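Local coordinates for putative sugar isomerase (Parabacteroides distasonis, PDB 3LMZ), which is a putative sugar isomerase with a xylose isomerase-like TIM barrel, its own substrate and reaction not established, at residues A[37-41]-A[42-46]; A[47-51]-A[52-56]; A[96-100]-A[101-105]. One frame throughout, in Å; residues are numbered along the deposited sequence.

Contact 1: A[37-41]-A[42-46]; sequences KTLER and LDIHY
Leu39, on the last turn of helix 32-41, reaches across the helix end to Ile44. Leu39 CB sits 3.6 Å from Ile44 O. One bond further out, Leu39 CG lies 3.9 Å from Ile44 CG2, the two side chains slanting across one another. At the tip Leu39 CD2 goes past that methyl to approach Tyr46 O at 3.8 Å. Ile44 meets it with CG2 because this branch stands opposite its own backbone N, with CG1 (chi1 -64°) on the far side from the carbonyl carbon. Were Leu39 cut back to an alanine, Ile44 CG2 would probably lose its partner and a gap would open toward Met22 and Val75.

The backbone ties the same residues: Ile44 N gives a nearly straight bond of 3.0 Å to Leu39 O, while Asp43 N reaches Glu40 O from above its carbonyl plane. Leu42 runs alongside Thr38, CD1 by CG2, and its other neighbours on helix 240-256 explain why it is apolar. Asp43, with positive phi, faces outward, and Asp43 OD1 accepts a hydrogen bond of 2.7 Å from His45 NE2, which comes from above the carboxylate plane. Arg41 turns instead to Asp238 O of the second subunit. This is a Schellman motif, here ending a barrel helix and turning the chain into strand 46-49.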
# COMPACT_ATOMS: atom_id res chain seq x y z
N LYS A 37 0.40 -12.32 12.34
CA LYS A 37 -0.86 -12.20 11.65
C LYS A 37 -0.82 -11.05 10.61
O LYS A 37 -1.33 -11.17 9.48
CB LYS A 37 -1.99 -12.01 12.67
CG LYS A 37 -2.34 -13.37 13.30
CD LYS A 37 -3.32 -13.28 14.50
CE LYS A 37 -3.56 -14.69 15.14
NZ LYS A 37 -4.23 -14.56 16.49
N THR A 38 -0.17 -9.94 10.99
CA THR A 38 -0.05 -8.84 10.09
C THR A 38 0.82 -9.22 8.92
O THR A 38 0.46 -8.94 7.76
CB THR A 38 0.46 -7.58 10.82
OG1 THR A 38 -0.35 -7.33 11.97
CG2 THR A 38 0.53 -6.38 9.91
N LEU A 39 1.99 -9.81 9.14
CA LEU A 39 2.82 -10.25 8.00
C LEU A 39 2.05 -11.20 7.08
O LEU A 39 2.16 -11.12 5.86
CB LEU A 39 4.14 -10.94 8.46
CG LEU A 39 5.34 -10.02 8.76
CD1 LEU A 39 5.05 -9.01 9.83
CD2 LEU A 39 6.52 -10.90 9.14
N GLU A 40 1.36 -12.15 7.67
CA GLU A 40 0.60 -13.15 6.92
C GLU A 40 -0.39 -12.44 5.96
O GLU A 40 -0.50 -12.77 4.79
CB GLU A 40 -0.15 -14.11 7.86
CG GLU A 40 -0.86 -15.24 7.25
CD GLU A 40 -1.37 -16.20 8.31
OE1 GLU A 40 -1.81 -15.73 9.38
OE2 GLU A 40 -1.38 -17.43 8.09
N ARG A 41 -1.14 -11.47 6.49
CA ARG A 41 -2.15 -10.74 5.72
C ARG A 41 -1.46 -9.89 4.60
O ARG A 41 -2.06 -9.70 3.57
CB ARG A 41 -3.01 -9.84 6.63
CG ARG A 41 -3.97 -10.56 7.53
CD ARG A 41 -4.91 -9.56 8.24
NE ARG A 41 -5.85 -8.96 7.29
CZ ARG A 41 -6.60 -7.88 7.53
NH1 ARG A 41 -6.54 -7.30 8.71
NH2 ARG A 41 -7.42 -7.39 6.63
N LEU A 42 -0.25 -9.40 4.87
CA LEU A 42 0.52 -8.66 3.87
C LEU A 42 1.31 -9.48 2.89
O LEU A 42 1.96 -8.95 2.02
CB LEU A 42 1.49 -7.69 4.55
CG LEU A 42 0.92 -6.59 5.41
CD1 LEU A 42 2.05 -6.01 6.31
CD2 LEU A 42 0.28 -5.56 4.53
N ASP A 43 1.22 -10.82 2.98
CA ASP A 43 2.00 -11.72 2.13
C ASP A 43 3.51 -11.54 2.27
O ASP A 43 4.26 -11.64 1.31
CB ASP A 43 1.56 -11.62 0.68
CG ASP A 43 2.04 -12.78 -0.22
OD1 ASP A 43 2.15 -13.94 0.27
OD2 ASP A 43 2.30 -12.54 -1.43
N ILE A 44 3.96 -11.33 3.51
CA ILE A 44 5.37 -11.14 3.84
C ILE A 44 5.83 -12.39 4.61
O ILE A 44 5.15 -12.81 5.56
CB ILE A 44 5.61 -9.84 4.69
CG1 ILE A 44 5.24 -8.60 3.84
CG2 ILE A 44 7.04 -9.81 5.26
CD1 ILE A 44 5.26 -7.25 4.60
N HIS A 45 6.99 -12.90 4.23
CA HIS A 45 7.42 -14.25 4.64
C HIS A 45 8.69 -14.23 5.46
O HIS A 45 9.16 -15.28 5.79
CB HIS A 45 7.49 -15.15 3.37
CG HIS A 45 6.17 -15.24 2.71
ND1 HIS A 45 5.14 -15.98 3.26
CD2 HIS A 45 5.66 -14.62 1.63
CE1 HIS A 45 4.05 -15.80 2.53
NE2 HIS A 45 4.33 -14.96 1.55
N TYR A 46 9.21 -13.03 5.78
CA TYR A 46 10.47 -12.94 6.51
C TYR A 46 10.36 -11.88 7.61
O TYR A 46 9.91 -10.80 7.36
CB TYR A 46 11.62 -12.59 5.55
CG TYR A 46 11.82 -13.66 4.50
CD1 TYR A 46 12.47 -14.83 4.82
CD2 TYR A 46 11.38 -13.47 3.22
CE1 TYR A 46 12.64 -15.84 3.89
CE2 TYR A 46 11.52 -14.47 2.27
CZ TYR A 46 12.17 -15.65 2.63
OH TYR A 46 12.34 -16.65 1.68

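Contact 2: A[47-51]-A[52-56]; sequences LCIKD and FHLPL
The turn that leaves the C-terminal end of strand 46-49 belongs to the beta-to-alpha side of the TIM barrel, the side on which enzymes of this fold carry their active sites. Lys50 O organises it by accepting two backbone N-H groups. Leu54 N approaches Lys50 O in the carbonyl plane at 2.9 Å, and His53 N comes to Lys50 O from above that plane at 3.0 Å.

Over this turn the Phe52 ring lies against the aliphatic part of Lys50. Lys50 CB stands over one face, 3.7 Å from the Phe52 ring centroid and 17° off the normal, a CH-pi contact; Lys50 CG follows toward Phe52 CZ, and Lys50 CE touches Phe52 CE2 at 3.7 Å. Phe52 CG is placed between its backbone N and carbonyl carbon (chi1 50°), which folds the ring back over the preceding residues. A long lysine suits this place because its methylenes can cover an aromatic face while two bends, at chi2 and chi3, carry NZ away to Pro82 O and a bound citrate, probably from the crystallisation liquor.

On the side toward helix 88-101, Ile49 and Leu54 lie side by side, Ile49 CG2 3.7 Å from Leu54 CB. Asp51 CB rests on Leu56 CD1.

A water links strand and turn: it donates to Cys48 O, accepts from Lys50 N at 2.8 Å, and lies at the edge of the His53 ring, 2.8 Å from ND1. His53 NE2 bonds Phe30 O, so both ring nitrogens have partners and the imidazole's rotation is likely to be fixed. The chemistry implies a turn held by backbone bonds and water, its lysine ammonium consistent with a site that can take an anion.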
# COMPACT_ATOMS: atom_id res chain seq x y z
N LEU A 47 10.89 -12.24 8.80
CA LEU A 47 10.86 -11.40 9.98
C LEU A 47 12.29 -11.40 10.58
O LEU A 47 12.87 -12.47 10.81
CB LEU A 47 9.88 -11.94 11.00
CG LEU A 47 9.80 -11.23 12.35
CD1 LEU A 47 9.38 -9.74 12.21
CD2 LEU A 47 8.89 -11.99 13.37
N CYS A 48 12.77 -10.19 10.90
CA CYS A 48 13.98 -10.08 11.67
C CYS A 48 13.60 -10.12 13.15
O CYS A 48 12.70 -9.39 13.58
CB CYS A 48 14.76 -8.82 11.31
SG CYS A 48 16.50 -8.90 11.89
N ILE A 49 14.26 -10.99 13.94
CA ILE A 49 13.78 -11.34 15.27
C ILE A 49 14.34 -10.39 16.33
O ILE A 49 15.58 -10.34 16.51
CB ILE A 49 14.23 -12.80 15.63
CG1 ILE A 49 13.76 -13.81 14.56
CG2 ILE A 49 13.74 -13.18 17.06
CD1 ILE A 49 14.39 -15.22 14.76
N LYS A 50 13.43 -9.79 17.12
CA LYS A 50 13.76 -8.90 18.22
C LYS A 50 13.52 -9.54 19.58
O LYS A 50 12.69 -10.43 19.70
CB LYS A 50 12.99 -7.58 18.10
CG LYS A 50 13.54 -6.59 17.10
CD LYS A 50 14.87 -6.01 17.39
CE LYS A 50 14.90 -5.12 18.61
NZ LYS A 50 16.19 -4.45 18.77
N ASP A 51 14.31 -9.09 20.55
CA ASP A 51 14.25 -9.61 21.89
C ASP A 51 12.89 -9.49 22.56
O ASP A 51 12.51 -10.34 23.37
CB ASP A 51 15.36 -9.02 22.78
CG ASP A 51 15.31 -7.46 22.91
OD1 ASP A 51 14.48 -6.81 22.26
OD2 ASP A 51 16.16 -6.94 23.67
N PHE A 52 12.10 -8.46 22.20
CA PHE A 52 10.73 -8.33 22.74
C PHE A 52 9.72 -9.35 22.22
O PHE A 52 8.60 -9.49 22.75
CB PHE A 52 10.24 -6.86 22.61
CG PHE A 52 10.42 -6.26 21.25
CD1 PHE A 52 9.57 -6.61 20.22
CD2 PHE A 52 11.33 -5.21 21.04
CE1 PHE A 52 9.71 -6.03 18.99
CE2 PHE A 52 11.44 -4.67 19.81
CZ PHE A 52 10.62 -5.04 18.80
N HIS A 53 10.10 -10.06 21.17
CA HIS A 53 9.38 -11.22 20.68
C HIS A 53 10.01 -12.58 21.08
O HIS A 53 9.28 -13.55 21.38
CB HIS A 53 9.19 -11.14 19.17
CG HIS A 53 8.29 -10.06 18.74
ND1 HIS A 53 8.41 -9.45 17.51
CD2 HIS A 53 7.27 -9.45 19.38
CE1 HIS A 53 7.46 -8.52 17.39
NE2 HIS A 53 6.76 -8.50 18.52
N LEU A 54 11.35 -12.65 21.10
CA LEU A 54 12.03 -13.87 21.48
C LEU A 54 13.23 -13.48 22.35
O LEU A 54 14.34 -13.23 21.83
CB LEU A 54 12.49 -14.66 20.27
CG LEU A 54 13.09 -16.05 20.54
CD1 LEU A 54 12.05 -16.98 21.17
CD2 LEU A 54 13.68 -16.67 19.26
N PRO A 55 13.02 -13.42 23.65
CA PRO A 55 14.11 -13.02 24.55
C PRO A 55 15.33 -13.91 24.44
O PRO A 55 15.20 -15.13 24.18
CB PRO A 55 13.49 -13.08 25.93
CG PRO A 55 12.03 -12.86 25.65
CD PRO A 55 11.76 -13.59 24.39
N LEU A 56 16.50 -13.32 24.71
CA LEU A 56 17.76 -14.01 24.56
C LEU A 56 17.88 -15.26 25.47
O LEU A 56 18.58 -16.19 25.11
CB LEU A 56 18.95 -13.07 24.71
CG LEU A 56 19.36 -12.36 23.43
CD1 LEU A 56 18.26 -11.39 22.94
CD2 LEU A 56 20.75 -11.69 23.65
O HOH W 1 10.80 -9.88 16.03

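Contact 3: A[96-100]-A[101-105]; sequences DYAKR and VGVKL
Ala98 O is gripped by three backbone N-H groups as helix 88-101 ends: Val103 N bonds it at 3.2 Å, while the bonds from Val101 N and Gly102 N are weak. Gly102 N also bonds Lys99 O weakly. Together with the Val103 bond this defines a Schellman motif, and the positive phi of Gly102 (83°) shows why glycine suits its C-prime position. The preceding turn closes through Val101 N to Tyr97 O, 2.9 Å.

Side chains follow the same path. Val101 CG2 lies over one face of the Tyr97 ring, offset toward the rim and 4.0 Å from the centroid, a CH-pi contact closest at CE1. It gets there because CG1 takes the place opposite the backbone N (chi1 173°), which turns CG2 back along the helix. The small Ala98 lets Val103 CG2 come within 3.8 Å of its CB, so the residue after the glycine folds down on the helix.

Arg100 points outward to a salt bridge with Asp60. On the inner side, Tyr97, Ala98 and Val103 pack on strand 76-85, and Val101 and Tyr97 meet Ile49 of strand 46-49. From Val103 the chain then runs on into strand 105-110.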
# COMPACT_ATOMS: atom_id res chain seq x y z
N ASP A 96 25.78 -16.89 20.75
CA ASP A 96 25.21 -18.17 21.18
C ASP A 96 23.69 -18.20 20.92
O ASP A 96 23.14 -19.17 20.39
CB ASP A 96 25.56 -18.44 22.65
CG ASP A 96 24.95 -19.72 23.15
OD1 ASP A 96 25.15 -20.78 22.53
OD2 ASP A 96 24.23 -19.64 24.16
N TYR A 97 23.02 -17.08 21.20
CA TYR A 97 21.58 -16.96 20.91
C TYR A 97 21.29 -17.17 19.42
O TYR A 97 20.45 -18.00 19.04
CB TYR A 97 21.15 -15.59 21.38
CG TYR A 97 19.79 -15.09 20.89
CD1 TYR A 97 18.60 -15.59 21.42
CD2 TYR A 97 19.72 -13.97 20.07
CE1 TYR A 97 17.36 -15.03 21.06
CE2 TYR A 97 18.48 -13.40 19.68
CZ TYR A 97 17.33 -13.90 20.18
OH TYR A 97 16.15 -13.25 19.86
N ALA A 98 22.07 -16.52 18.54
CA ALA A 98 21.87 -16.76 17.12
C ALA A 98 21.96 -18.25 16.74
O ALA A 98 21.19 -18.77 15.98
CB ALA A 98 22.79 -15.94 16.29
N LYS A 99 22.96 -18.91 17.32
CA LYS A 99 23.15 -20.32 17.01
C LYS A 99 21.97 -21.14 17.50
O LYS A 99 21.49 -22.05 16.81
CB LYS A 99 24.46 -20.82 17.66
CG LYS A 99 24.77 -22.30 17.42
CD LYS A 99 26.19 -22.68 17.83
CE LYS A 99 26.47 -24.16 17.56
NZ LYS A 99 27.86 -24.52 17.94
N ARG A 100 21.51 -20.83 18.71
CA ARG A 100 20.37 -21.55 19.30
C ARG A 100 19.07 -21.35 18.49
O ARG A 100 18.23 -22.21 18.42
CB ARG A 100 20.14 -21.11 20.73
CG ARG A 100 21.25 -21.56 21.69
CD ARG A 100 21.06 -21.14 23.16
NE ARG A 100 19.91 -21.80 23.73
CZ ARG A 100 18.81 -21.19 24.22
NH1 ARG A 100 18.73 -19.85 24.34
NH2 ARG A 100 17.82 -21.96 24.64
N VAL A 101 18.92 -20.16 17.91
CA VAL A 101 17.72 -19.76 17.16
C VAL A 101 17.85 -20.30 15.73
O VAL A 101 16.86 -20.35 15.01
CB VAL A 101 17.53 -18.20 17.19
CG1 VAL A 101 16.40 -17.72 16.30
CG2 VAL A 101 17.21 -17.78 18.62
N GLY A 102 19.05 -20.71 15.29
CA GLY A 102 19.25 -21.31 13.97
C GLY A 102 19.41 -20.33 12.83
O GLY A 102 19.08 -20.65 11.70
N VAL A 103 19.84 -19.09 13.11
CA VAL A 103 20.15 -18.11 12.06
C VAL A 103 21.68 -17.97 11.87
O VAL A 103 22.47 -18.43 12.72
CB VAL A 103 19.52 -16.74 12.32
CG1 VAL A 103 18.00 -16.88 12.38
CG2 VAL A 103 20.10 -16.09 13.55
N LYS A 104 22.07 -17.41 10.73
CA LYS A 104 23.49 -17.20 10.41
C LYS A 104 23.80 -15.73 10.15
O LYS A 104 24.88 -15.43 9.61
CB LYS A 104 23.92 -18.08 9.25
CG LYS A 104 23.67 -19.53 9.62
CD LYS A 104 24.44 -20.51 8.83
CE LYS A 104 24.06 -21.94 9.34
NZ LYS A 104 22.64 -22.07 9.91
N LEU A 105 22.84 -14.86 10.49
CA LEU A 105 22.98 -13.41 10.30
C LEU A 105 22.50 -12.73 11.59
O LEU A 105 21.39 -12.96 12.11
CB LEU A 105 22.11 -12.91 9.12
CG LEU A 105 22.04 -11.40 8.87
CD1 LEU A 105 23.40 -10.82 8.64
CD2 LEU A 105 21.05 -11.07 7.69

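The three contacts come in series. Contact 1 ends helix 32-41, contact 2 carries the following strand 46-49 into its turn, and contact 3 ends helix 88-101, after helix 60-72 and strand 76-85. Contacts 1 and 2 have centres about 16 Å apart and touch where Leu39 CD2 meets Leu47 CB at 4.0 Å. Contacts 2 and 3, about 12 Å apart, are joined by a probable hydrogen bond from Tyr97 OH to Leu54 O. Contacts 1 and 3 do not touch, their centres being about 22 Å and their nearest atoms about 10 Å apart. Contact 2 thus bridges two helix ends on one barrel wall, where strand 46-49 pairs in parallel with 76-85, and 76-85 with 105-110.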